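PDB 4O2H: protein BCAM1869 from Burkholderia cenocepacia, which probably acts as an RsaM-type transcriptional regulator linked to quorum sensing. Local coordinates for residues G70-L82 with V90-A102. Residues are numbered along the deposited sequence; the frame is centred on the assembly and turned at random.
Sequences GVAYVTVGWDWYL and VIAGGDVRSNVMA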
ATOM      1  N   GLY A  70       1.866  12.653  22.641  1.00 72.16           N
ATOM      2  CA  GLY A  70       3.258  12.961  22.319  1.00 71.08           C
ATOM      3  C   GLY A  70       3.900  12.000  21.334  1.00 72.30           C
ATOM      4  O   GLY A  70       5.128  11.996  21.198  1.00 71.90           O
ATOM      5  N   VAL A  71       3.068  11.154  20.656  1.00 65.63           N
ATOM      6  CA  VAL A  71       3.472  10.131  19.684  1.00 60.42           C
ATOM      7  C   VAL A  71       2.649  10.322  18.384  1.00 61.49           C
ATOM      8  O   VAL A  71       1.432  10.087  18.362  1.00 61.82           O
ATOM      9  CB  VAL A  71       3.342   8.705  20.274  1.00 62.89           C
ATOM     10  CG1 VAL A  71       3.655   7.626  19.229  1.00 59.36           C
ATOM     11  CG2 VAL A  71       4.244   8.534  21.494  1.00 64.72           C
ATOM     12  N   ALA A  72       3.315  10.759  17.310  1.00 53.47           N
ATOM     13  CA  ALA A  72       2.621  10.985  16.053  1.00 50.79           C
ATOM     14  C   ALA A  72       2.390   9.659  15.289  1.00 53.51           C
ATOM     15  O   ALA A  72       3.113   8.672  15.477  1.00 53.59           O
ATOM     16  CB  ALA A  72       3.391  11.983  15.186  1.00 50.83           C
ATOM     17  N   TYR A  73       1.347   9.641  14.447  1.00 49.20           N
ATOM     18  CA  TYR A  73       1.024   8.509  13.599  1.00 46.34           C
ATOM     19  C   TYR A  73       2.093   8.413  12.519  1.00 49.19           C
ATOM     20  O   TYR A  73       2.391   9.413  11.881  1.00 49.50           O
ATOM     21  CB  TYR A  73      -0.380   8.647  13.004  1.00 45.83           C
ATOM     22  CG  TYR A  73      -0.786   7.462  12.146  1.00 45.07           C
ATOM     23  CD1 TYR A  73      -1.070   6.223  12.722  1.00 46.83           C
ATOM     24  CD2 TYR A  73      -0.900   7.583  10.760  1.00 43.88           C
ATOM     25  CE1 TYR A  73      -1.461   5.138  11.946  1.00 44.91           C
ATOM     26  CE2 TYR A  73      -1.250   6.485   9.966  1.00 43.46           C
ATOM     27  CZ  TYR A  73      -1.546   5.272  10.568  1.00 49.69           C
ATOM     28  OH  TYR A  73      -1.916   4.203   9.806  1.00 53.18           O
ATOM     29  N   VAL A  74       2.733   7.257  12.402  1.00 45.39           N
ATOM     30  CA  VAL A  74       3.793   7.023  11.421  1.00 43.75           C
ATOM     31  C   VAL A  74       3.359   5.897  10.447  1.00 46.05           C
ATOM     32  O   VAL A  74       2.876   4.877  10.919  1.00 44.83           O
ATOM     33  CB  VAL A  74       5.143   6.690  12.139  1.00 45.11           C
ATOM     34  CG1 VAL A  74       6.165   6.098  11.176  1.00 42.24           C
ATOM     35  CG2 VAL A  74       5.714   7.928  12.812  1.00 45.71           C
ATOM     36  N   THR A  75       3.493   6.118   9.113  1.00 40.13           N
ATOM     37  CA  THR A  75       3.233   5.119   8.038  1.00 38.52           C
ATOM     38  C   THR A  75       4.513   4.824   7.285  1.00 40.53           C
ATOM     39  O   THR A  75       5.286   5.732   6.985  1.00 41.49           O
ATOM     40  CB  THR A  75       2.219   5.617   7.012  1.00 46.89           C
ATOM     41  OG1 THR A  75       2.547   6.967   6.702  1.00 47.47           O
ATOM     42  CG2 THR A  75       0.823   5.535   7.502  1.00 49.15           C
ATOM     43  N   VAL A  76       4.753   3.574   7.007  1.00 35.75           N
ATOM     44  CA  VAL A  76       5.933   3.093   6.311  1.00 35.18           C
ATOM     45  C   VAL A  76       5.479   1.949   5.427  1.00 39.73           C
ATOM     46  O   VAL A  76       4.903   0.958   5.916  1.00 39.38           O
ATOM     47  CB  VAL A  76       7.075   2.660   7.293  1.00 39.10           C
ATOM     48  CG1 VAL A  76       8.342   2.225   6.532  1.00 37.20           C
ATOM     49  CG2 VAL A  76       7.394   3.764   8.323  1.00 40.82           C
ATOM     50  N   GLY A  77       5.717   2.114   4.137  1.00 35.67           N
ATOM     51  CA  GLY A  77       5.369   1.117   3.136  1.00 35.21           C
ATOM     52  C   GLY A  77       6.474   0.942   2.133  1.00 39.01           C
ATOM     53  O   GLY A  77       7.312   1.818   1.961  1.00 38.14           O
ATOM     54  N   TRP A  78       6.533  -0.218   1.531  1.00 36.86           N
ATOM     55  CA  TRP A  78       7.561  -0.512   0.545  1.00 37.08           C
ATOM     56  C   TRP A  78       7.138  -1.699  -0.299  1.00 41.38           C
ATOM     57  O   TRP A  78       6.213  -2.455   0.062  1.00 41.86           O
ATOM     58  CB  TRP A  78       8.939  -0.790   1.228  1.00 35.65           C
ATOM     59  CG  TRP A  78       8.961  -2.025   2.101  1.00 36.43           C
ATOM     60  CD1 TRP A  78       9.465  -3.259   1.766  1.00 39.02           C
ATOM     61  CD2 TRP A  78       8.610  -2.102   3.500  1.00 35.42           C
ATOM     62  NE1 TRP A  78       9.410  -4.102   2.847  1.00 36.94           N
ATOM     63  CE2 TRP A  78       8.892  -3.422   3.929  1.00 38.01           C
ATOM     64  CE3 TRP A  78       8.038  -1.195   4.418  1.00 35.57           C
ATOM     65  CZ2 TRP A  78       8.608  -3.864   5.233  1.00 36.21           C
ATOM     66  CZ3 TRP A  78       7.728  -1.641   5.691  1.00 36.95           C
ATOM     67  CH2 TRP A  78       8.037  -2.952   6.101  1.00 37.33           C
ATOM     68  N   ASP A  79       7.844  -1.863  -1.417  1.00 38.95           N
ATOM     69  CA  ASP A  79       7.762  -3.018  -2.310  1.00 39.38           C
ATOM     70  C   ASP A  79       8.850  -3.989  -1.935  1.00 43.25           C
ATOM     71  O   ASP A  79       9.975  -3.586  -1.580  1.00 42.44           O
ATOM     72  CB  ASP A  79       7.879  -2.616  -3.794  1.00 41.71           C
ATOM     73  CG  ASP A  79       6.682  -1.870  -4.348  1.00 51.58           C
ATOM     74  OD1 ASP A  79       5.626  -1.833  -3.665  1.00 51.61           O
ATOM     75  OD2 ASP A  79       6.786  -1.343  -5.467  1.00 61.78           O
ATOM     76  N   TRP A  80       8.510  -5.280  -1.974  1.00 40.75           N
ATOM     77  CA  TRP A  80       9.468  -6.345  -1.638  1.00 39.50           C
ATOM     78  C   TRP A  80       9.459  -7.431  -2.712  1.00 41.48           C
ATOM     79  O   TRP A  80       8.562  -7.487  -3.526  1.00 41.09           O
ATOM     80  CB  TRP A  80       9.154  -6.958  -0.253  1.00 36.95           C
ATOM     81  CG  TRP A  80       7.744  -7.480  -0.182  1.00 38.14           C
ATOM     82  CD1 TRP A  80       6.646  -6.799   0.251  1.00 40.25           C
ATOM     83  CD2 TRP A  80       7.261  -8.740  -0.693  1.00 38.71           C
ATOM     84  NE1 TRP A  80       5.515  -7.551   0.055  1.00 40.38           N
ATOM     85  CE2 TRP A  80       5.862  -8.746  -0.531  1.00 42.09           C
ATOM     86  CE3 TRP A  80       7.885  -9.880  -1.254  1.00 40.45           C
ATOM     87  CZ2 TRP A  80       5.065  -9.823  -0.946  1.00 42.12           C
ATOM     88  CZ3 TRP A  80       7.095 -10.946  -1.661  1.00 42.32           C
ATOM     89  CH2 TRP A  80       5.705 -10.917  -1.501  1.00 42.88           C
ATOM     90  N   TYR A  81      10.449  -8.295  -2.689  1.00 39.29           N
ATOM     91  CA  TYR A  81      10.508  -9.469  -3.523  1.00 40.36           C
ATOM     92  C   TYR A  81      11.147 -10.560  -2.718  1.00 46.10           C
ATOM     93  O   TYR A  81      11.953 -10.307  -1.811  1.00 44.35           O
ATOM     94  CB  TYR A  81      11.165  -9.276  -4.915  1.00 42.95           C
ATOM     95  CG  TYR A  81      12.636  -8.927  -4.953  1.00 46.14           C
ATOM     96  CD1 TYR A  81      13.606  -9.922  -4.993  1.00 49.25           C
ATOM     97  CD2 TYR A  81      13.056  -7.602  -5.058  1.00 47.88           C
ATOM     98  CE1 TYR A  81      14.963  -9.609  -5.057  1.00 51.24           C
ATOM     99  CE2 TYR A  81      14.411  -7.276  -5.139  1.00 49.74           C
ATOM    100  CZ  TYR A  81      15.360  -8.285  -5.137  1.00 58.38           C
ATOM    101  OH  TYR A  81      16.694  -7.977  -5.233  1.00 59.30           O
ATOM    102  N   LEU A  82      10.757 -11.781  -3.041  1.00 44.34           N
ATOM    103  CA  LEU A  82      11.294 -12.957  -2.415  1.00 43.95           C
ATOM    104  C   LEU A  82      12.220 -13.638  -3.424  1.00 48.98           C
ATOM    105  O   LEU A  82      11.755 -14.091  -4.471  1.00 49.53           O
ATOM    106  CB  LEU A  82      10.125 -13.869  -1.966  1.00 43.91           C
ATOM    107  CG  LEU A  82      10.486 -15.276  -1.482  1.00 47.78           C
ATOM    108  CD1 LEU A  82      11.340 -15.207  -0.215  1.00 45.79           C
ATOM    109  CD2 LEU A  82       9.244 -16.060  -1.267  1.00 48.73           C
ATOM    110  N   VAL A  90      13.618  -9.119   0.219  1.00 43.68           N
ATOM    111  CA  VAL A  90      14.399  -7.955  -0.145  1.00 42.96           C
ATOM    112  C   VAL A  90      13.480  -6.745  -0.332  1.00 47.56           C
ATOM    113  O   VAL A  90      12.463  -6.861  -1.011  1.00 47.60           O
ATOM    114  CB  VAL A  90      15.214  -8.219  -1.474  1.00 49.20           C
ATOM    115  CG1 VAL A  90      16.148  -7.051  -1.819  1.00 48.63           C
ATOM    116  CG2 VAL A  90      15.988  -9.541  -1.451  1.00 51.34           C
ATOM    117  N   ILE A  91      13.893  -5.571   0.185  1.00 44.42           N
ATOM    118  CA  ILE A  91      13.257  -4.281  -0.066  1.00 42.61           C
ATOM    119  C   ILE A  91      13.725  -3.868  -1.434  1.00 51.01           C
ATOM    120  O   ILE A  91      14.920  -3.622  -1.615  1.00 53.59           O
ATOM    121  CB  ILE A  91      13.563  -3.204   0.997  1.00 43.80           C
ATOM    122  CG1 ILE A  91      13.169  -3.695   2.405  1.00 42.54           C
ATOM    123  CG2 ILE A  91      12.807  -1.885   0.617  1.00 44.33           C
ATOM    124  CD1 ILE A  91      13.251  -2.688   3.532  1.00 41.95           C
ATOM    125  N   ALA A  92      12.809  -3.838  -2.410  1.00 47.95           N
ATOM    126  CA  ALA A  92      13.100  -3.497  -3.792  1.00 49.17           C
ATOM    127  C   ALA A  92      13.696  -2.064  -3.911  1.00 54.92           C
ATOM    128  O   ALA A  92      13.054  -1.074  -3.539  1.00 53.56           O
ATOM    129  CB  ALA A  92      11.834  -3.638  -4.629  1.00 49.52           C
ATOM    130  N   GLY A  93      14.949  -1.996  -4.366  1.00 54.46           N
ATOM    131  CA  GLY A  93      15.709  -0.756  -4.549  1.00 55.18           C
ATOM    132  C   GLY A  93      16.075  -0.028  -3.263  1.00 58.11           C
ATOM    133  O   GLY A  93      16.596   1.092  -3.315  1.00 57.92           O
ATOM    134  N   GLY A  94      15.780  -0.656  -2.117  1.00 53.31           N
ATOM    135  CA  GLY A  94      15.954  -0.073  -0.787  1.00 51.91           C
ATOM    136  C   GLY A  94      15.008   1.102  -0.605  1.00 55.83           C
ATOM    137  O   GLY A  94      15.190   1.896   0.313  1.00 57.51           O
ATOM    138  N   ASP A  95      14.013   1.257  -1.519  1.00 50.34           N
ATOM    139  CA  ASP A  95      13.040   2.344  -1.521  1.00 49.21           C
ATOM    140  C   ASP A  95      11.998   2.122  -0.446  1.00 51.20           C
ATOM    141  O   ASP A  95      11.422   1.050  -0.354  1.00 51.77           O
ATOM    142  CB  ASP A  95      12.358   2.486  -2.889  1.00 51.13           C
ATOM    143  CG  ASP A  95      13.271   2.996  -3.987  1.00 73.29           C
ATOM    144  OD1 ASP A  95      13.954   4.016  -3.763  1.00 78.44           O
ATOM    145  OD2 ASP A  95      13.258   2.406  -5.098  1.00 80.78           O
ATOM    146  N   VAL A  96      11.768   3.123   0.376  1.00 46.78           N
ATOM    147  CA  VAL A  96      10.820   3.042   1.481  1.00 44.87           C
ATOM    148  C   VAL A  96       9.996   4.304   1.429  1.00 48.06           C
ATOM    149  O   VAL A  96      10.568   5.401   1.412  1.00 49.04           O
ATOM    150  CB  VAL A  96      11.561   2.856   2.844  1.00 47.56           C
ATOM    151  CG1 VAL A  96      10.660   3.182   4.028  1.00 46.05           C
ATOM    152  CG2 VAL A  96      12.140   1.451   2.982  1.00 46.95           C
ATOM    153  N   ARG A  97       8.660   4.153   1.376  1.00 41.41           N
ATOM    154  CA  ARG A  97       7.754   5.278   1.385  1.00 41.04           C
ATOM    155  C   ARG A  97       7.220   5.441   2.798  1.00 45.66           C
ATOM    156  O   ARG A  97       6.790   4.464   3.399  1.00 45.24           O
ATOM    157  CB  ARG A  97       6.629   5.104   0.355  1.00 40.26           C
ATOM    158  CG  ARG A  97       5.760   6.361   0.179  1.00 53.77           C
ATOM    159  CD  ARG A  97       4.455   6.327   0.975  1.00 57.07           C
ATOM    160  NE  ARG A  97       3.633   5.217   0.512  1.00 56.74           N
ATOM    161  CZ  ARG A  97       3.196   4.217   1.266  1.00 64.04           C
ATOM    162  NH1 ARG A  97       3.403   4.225   2.593  1.00 42.22           N
ATOM    163  NH2 ARG A  97       2.489   3.237   0.722  1.00 47.31           N
ATOM    164  N   SER A  98       7.250   6.682   3.328  1.00 41.52           N
ATOM    165  CA  SER A  98       6.768   6.993   4.672  1.00 41.06           C
ATOM    166  C   SER A  98       6.370   8.444   4.800  1.00 47.08           C
ATOM    167  O   SER A  98       6.521   9.212   3.852  1.00 48.45           O
ATOM    168  CB  SER A  98       7.837   6.673   5.721  1.00 43.03           C
ATOM    169  OG  SER A  98       8.897   7.610   5.629  1.00 46.29           O
ATOM    170  N   ASN A  99       5.894   8.821   6.005  1.00 44.24           N
ATOM    171  CA  ASN A  99       5.551  10.195   6.376  1.00 45.13           C
ATOM    172  C   ASN A  99       6.623  10.714   7.323  1.00 46.95           C
ATOM    173  O   ASN A  99       6.373  11.624   8.109  1.00 47.87           O
ATOM    174  CB  ASN A  99       4.141  10.276   6.999  1.00 42.61           C
ATOM    175  CG  ASN A  99       3.986   9.602   8.339  1.00 44.16           C
ATOM    176  OD1 ASN A  99       4.694   8.657   8.694  1.00 42.88           O
ATOM    177  ND2 ASN A  99       2.987  10.043   9.087  1.00 38.46           N
ATOM    178  N   VAL A 100       7.811  10.098   7.272  1.00 42.16           N
ATOM    179  CA  VAL A 100       8.945  10.454   8.128  1.00 41.31           C
ATOM    180  C   VAL A 100      10.020  11.230   7.386  1.00 47.17           C
ATOM    181  O   VAL A 100      10.388  10.892   6.270  1.00 46.04           O
ATOM    182  CB  VAL A 100       9.587   9.207   8.811  1.00 41.50           C
ATOM    183  CG1 VAL A 100      10.857   9.568   9.618  1.00 40.08           C
ATOM    184  CG2 VAL A 100       8.577   8.464   9.691  1.00 40.58           C
HETATM  185  N   MSE A 101      10.588  12.218   8.077  1.00 48.29           N
HETATM  186  CA  MSE A 101      11.801  12.925   7.690  1.00 50.05           C
HETATM  187  C   MSE A 101      12.779  12.774   8.841  1.00 54.69           C
HETATM  188  O   MSE A 101      12.495  13.214   9.967  1.00 54.45           O
HETATM  189  CB  MSE A 101      11.547  14.406   7.322  1.00 54.77           C
HETATM  190  CG  MSE A 101      12.814  15.164   7.036  1.00 63.83           C
HETATM  191 SE   MSE A 101      13.845  14.416   5.571  0.61 70.22          SE
HETATM  192  CE  MSE A 101      12.817  15.056   4.101  1.00 66.42           C
ATOM    193  N   ALA A 102      13.920  12.110   8.575  1.00 51.77           N
ATOM    194  CA  ALA A 102      14.958  11.960   9.585  1.00 52.67           C
ATOM    195  C   ALA A 102      15.781  13.229   9.691  1.00 58.38           C
ATOM    196  O   ALA A 102      16.151  13.847   8.685  1.00 58.32           O
ATOM    197  CB  ALA A 102      15.850  10.770   9.282  1.00 52.47           C
TER
HETATM  198  O   HOH W   1       3.168   7.112   3.979  1.00 46.44           O
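Y73 O accepts a hydrogen bond from N99 ND2 at 2.9 Å, nearly in the plane of the N99 amide. V74 CG1 packs on V100 CG2. The other end of the N99 amide serves T75: T75 N gives its hydrogen to N99 OD1 at 2.8 Å, from above the carbonyl plane. In N99, CG lies between the backbone N and the carbonyl carbon (chi1 67°), which turns the amide to the 70-82 strand; the two bonds fix its rotation. V76 CG1 meets V96 CG1 at 3.5 Å. G77 and R97 form a hydrogen-bonded pair, with G77 N to R97 O at 2.7 Å. The bent R97 chain brings NH1 beside G77 N and CA, a packing contact between two donors, while its NH2 forms a salt bridge with E62. Next, I91 CD1 lies over one face of the W78 five-membered ring, a CH-pi contact at 4.2 Å from the centroid. D79 O takes the hydrogen of A92 N. Y81 pairs with V90 through two backbone bonds, and V90 CB sits over one face of the Y81 ring, 3.8 Å from its centroid. Between the two paired regions the chain turns out at G93 and G94. This is an antiparallel beta hairpin whose interrupted second strand is outermost in the chain's four-stranded sheet.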